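Local atomic coordinates of rhamnosidase B (Bacillus sp., PDB entry 2OKX), a protein that probably hydrolyses terminal alpha-L-rhamnose residues from rhamnose-containing glycosides, as a bacterial alpha-L-rhamnosidase of glycoside hydrolase family 78. Residues N55-G60 against G79-P84. Numbering follows the deposited sequence.
Sequences NGEQVG and GGQLRP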
ATOM      1  N   ASN A  55     -28.536 -12.279   7.581  1.00 28.03           N
ATOM      2  CA  ASN A  55     -29.308 -13.450   7.204  1.00 27.94           C
ATOM      3  C   ASN A  55     -28.501 -14.350   6.283  1.00 27.98           C
ATOM      4  O   ASN A  55     -29.038 -14.959   5.360  1.00 30.11           O
ATOM      5  CB  ASN A  55     -30.630 -13.041   6.544  1.00 27.84           C
ATOM      6  CG  ASN A  55     -31.639 -12.533   7.551  1.00 29.67           C
ATOM      7  OD1 ASN A  55     -31.865 -13.165   8.583  1.00 31.00           O
ATOM      8  ND2 ASN A  55     -32.254 -11.394   7.259  1.00 28.79           N
ATOM      9  N   GLY A  56     -27.199 -14.422   6.547  1.00 27.17           N
ATOM     10  CA  GLY A  56     -26.320 -15.268   5.763  1.00 26.85           C
ATOM     11  C   GLY A  56     -25.686 -14.602   4.559  1.00 26.94           C
ATOM     12  O   GLY A  56     -24.694 -15.095   4.029  1.00 28.06           O
ATOM     13  N   GLU A  57     -26.249 -13.481   4.129  1.00 26.85           N
ATOM     14  CA  GLU A  57     -25.729 -12.767   2.967  1.00 28.17           C
ATOM     15  C   GLU A  57     -24.651 -11.750   3.346  1.00 26.46           C
ATOM     16  O   GLU A  57     -24.867 -10.905   4.217  1.00 24.88           O
ATOM     17  CB  GLU A  57     -26.877 -12.057   2.248  1.00 29.63           C
ATOM     18  CG  GLU A  57     -26.481 -11.363   0.957  1.00 35.21           C
ATOM     19  CD  GLU A  57     -27.651 -10.646   0.304  1.00 37.75           C
ATOM     20  OE1 GLU A  57     -28.698 -11.293   0.079  1.00 37.38           O
ATOM     21  OE2 GLU A  57     -27.522  -9.435   0.012  1.00 39.19           O
ATOM     22  N   GLN A  58     -23.496 -11.829   2.691  1.00 24.98           N
ATOM     23  CA  GLN A  58     -22.414 -10.890   2.966  1.00 25.95           C
ATOM     24  C   GLN A  58     -22.841  -9.523   2.443  1.00 26.54           C
ATOM     25  O   GLN A  58     -23.119  -9.361   1.251  1.00 27.44           O
ATOM     26  CB  GLN A  58     -21.130 -11.330   2.270  1.00 27.86           C
ATOM     27  CG  GLN A  58     -19.892 -10.618   2.783  1.00 30.87           C
ATOM     28  CD  GLN A  58     -18.683 -10.879   1.922  1.00 35.05           C
ATOM     29  OE1 GLN A  58     -18.448 -10.184   0.931  1.00 37.03           O
ATOM     30  NE2 GLN A  58     -17.913 -11.897   2.281  1.00 37.69           N
ATOM     31  N   VAL A  59     -22.895  -8.540   3.331  1.00 23.84           N
ATOM     32  CA  VAL A  59     -23.330  -7.207   2.952  1.00 24.07           C
ATOM     33  C   VAL A  59     -22.215  -6.186   2.726  1.00 24.90           C
ATOM     34  O   VAL A  59     -22.322  -5.340   1.840  1.00 25.65           O
ATOM     35  CB  VAL A  59     -24.317  -6.650   4.004  1.00 23.21           C
ATOM     36  CG1 VAL A  59     -24.647  -5.201   3.705  1.00 22.78           C
ATOM     37  CG2 VAL A  59     -25.588  -7.491   4.005  1.00 23.48           C
ATOM     38  N   GLY A  60     -21.149  -6.256   3.517  1.00 25.24           N
ATOM     39  CA  GLY A  60     -20.075  -5.296   3.352  1.00 23.32           C
ATOM     40  C   GLY A  60     -18.843  -5.576   4.190  1.00 22.65           C
ATOM     41  O   GLY A  60     -18.786  -6.568   4.922  1.00 21.72           O
ATOM     42  N   GLY A  79     -32.641  -3.165   4.053  1.00 30.92           N
ATOM     43  CA  GLY A  79     -34.002  -3.520   3.691  1.00 32.56           C
ATOM     44  C   GLY A  79     -34.062  -4.685   2.723  1.00 35.03           C
ATOM     45  O   GLY A  79     -35.033  -5.446   2.707  1.00 36.21           O
ATOM     46  N   GLY A  80     -33.011  -4.834   1.923  1.00 35.09           N
ATOM     47  CA  GLY A  80     -32.962  -5.907   0.950  1.00 34.19           C
ATOM     48  C   GLY A  80     -32.725  -7.283   1.538  1.00 34.63           C
ATOM     49  O   GLY A  80     -33.171  -8.278   0.972  1.00 35.84           O
ATOM     50  N   GLN A  81     -32.026  -7.352   2.666  1.00 33.68           N
ATOM     51  CA  GLN A  81     -31.749  -8.638   3.296  1.00 33.65           C
ATOM     52  C   GLN A  81     -32.687  -8.931   4.464  1.00 34.01           C
ATOM     53  O   GLN A  81     -32.734 -10.053   4.962  1.00 33.27           O
ATOM     54  CB  GLN A  81     -30.297  -8.693   3.794  1.00 33.09           C
ATOM     55  CG  GLN A  81     -29.236  -8.609   2.700  1.00 32.46           C
ATOM     56  CD  GLN A  81     -28.942  -7.183   2.254  1.00 33.50           C
ATOM     57  OE1 GLN A  81     -28.171  -6.962   1.316  1.00 34.71           O
ATOM     58  NE2 GLN A  81     -29.544  -6.211   2.927  1.00 31.68           N
ATOM     59  N   LEU A  82     -33.438  -7.920   4.886  1.00 36.17           N
ATOM     60  CA  LEU A  82     -34.358  -8.050   6.014  1.00 38.92           C
ATOM     61  C   LEU A  82     -35.577  -8.935   5.730  1.00 39.26           C
ATOM     62  O   LEU A  82     -36.210  -8.825   4.679  1.00 39.68           O
ATOM     63  CB  LEU A  82     -34.819  -6.654   6.452  1.00 40.46           C
ATOM     64  CG  LEU A  82     -35.440  -6.460   7.839  1.00 43.25           C
ATOM     65  CD1 LEU A  82     -35.620  -4.970   8.091  1.00 43.37           C
ATOM     66  CD2 LEU A  82     -36.773  -7.181   7.941  1.00 44.93           C
ATOM     67  N   ARG A  83     -35.897  -9.805   6.686  1.00 38.58           N
ATOM     68  CA  ARG A  83     -37.039 -10.711   6.584  1.00 38.53           C
ATOM     69  C   ARG A  83     -38.120 -10.231   7.554  1.00 39.49           C
ATOM     70  O   ARG A  83     -38.088 -10.555   8.740  1.00 38.88           O
ATOM     71  CB  ARG A  83     -36.618 -12.133   6.954  1.00 39.28           C
ATOM     72  CG  ARG A  83     -35.496 -12.702   6.103  1.00 38.75           C
ATOM     73  CD  ARG A  83     -35.106 -14.090   6.585  1.00 39.66           C
ATOM     74  NE  ARG A  83     -34.092 -14.704   5.732  1.00 40.05           N
ATOM     75  CZ  ARG A  83     -33.611 -15.931   5.905  1.00 40.31           C
ATOM     76  NH1 ARG A  83     -34.049 -16.686   6.904  1.00 39.89           N
ATOM     77  NH2 ARG A  83     -32.697 -16.407   5.071  1.00 41.13           N
ATOM     78  N   PRO A  84     -39.100  -9.463   7.054  1.00 39.73           N
ATOM     79  CA  PRO A  84     -40.185  -8.937   7.891  1.00 39.93           C
ATOM     80  C   PRO A  84     -41.054  -9.966   8.604  1.00 39.85           C
ATOM     81  O   PRO A  84     -41.361 -11.032   8.066  1.00 39.42           O
ATOM     82  CB  PRO A  84     -40.988  -8.082   6.911  1.00 40.33           C
ATOM     83  CG  PRO A  84     -40.808  -8.813   5.615  1.00 41.61           C
ATOM     84  CD  PRO A  84     -39.331  -9.137   5.635  1.00 40.10           C
TER
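Asn-55 reaches from the tight turn of a beta hairpin to the loop residues Gln-81 and Arg-83, and its side chain meets them atom by atom. Asn-55 CB lies 3.9 Å from Arg-83 NE, and Asn-55 CG is 3.7 Å from Arg-83 NE. OD1 sits over one face of the guanidinium, offset toward its rim, and also accepts a hydrogen bond from Thr-89 N. At the tip, Asn-55 ND2 donates to Gln-81 O at 2.7 Å with an N-H...O angle of 145°, the donor standing out of the carbonyl plane; it also hydrogen-bonds Asn-88 OD1. CG stands anti to the carbonyl carbon (chi1 -75°), which carries the amide toward the loop; its plane lies 11° from that of the guanidinium, stacked.

Asn-55 and Gly-56 have the backbone angles of a type I' turn, linking strand 49-54 to strand 57-62 at the sheet edge of this N-terminal beta domain. Farther along that edge strand, Val-59 CG2 packs 3.8 Å from Gln-81 CD. The extended Glu-57 chain crosses Gln-81 at about a right angle, bringing Glu-57 OE2 within 3.3 Å of Gln-81 CG. As modelled, Glu-57 OE2 and Gln-81 OE1 are two acceptors 2.9 Å apart, so the orientation of this amide is doubtful.

With an alanine here, Gln-81 O, Asn-88 OD1 and Thr-89 N would probably each lose a polar mate, and the Arg-83 guanidinium its stacked amide. Because both OD1 and ND2 of this buried amide are hydrogen-bonded, its rotation is likely to be fixed and the turn tied to the loop.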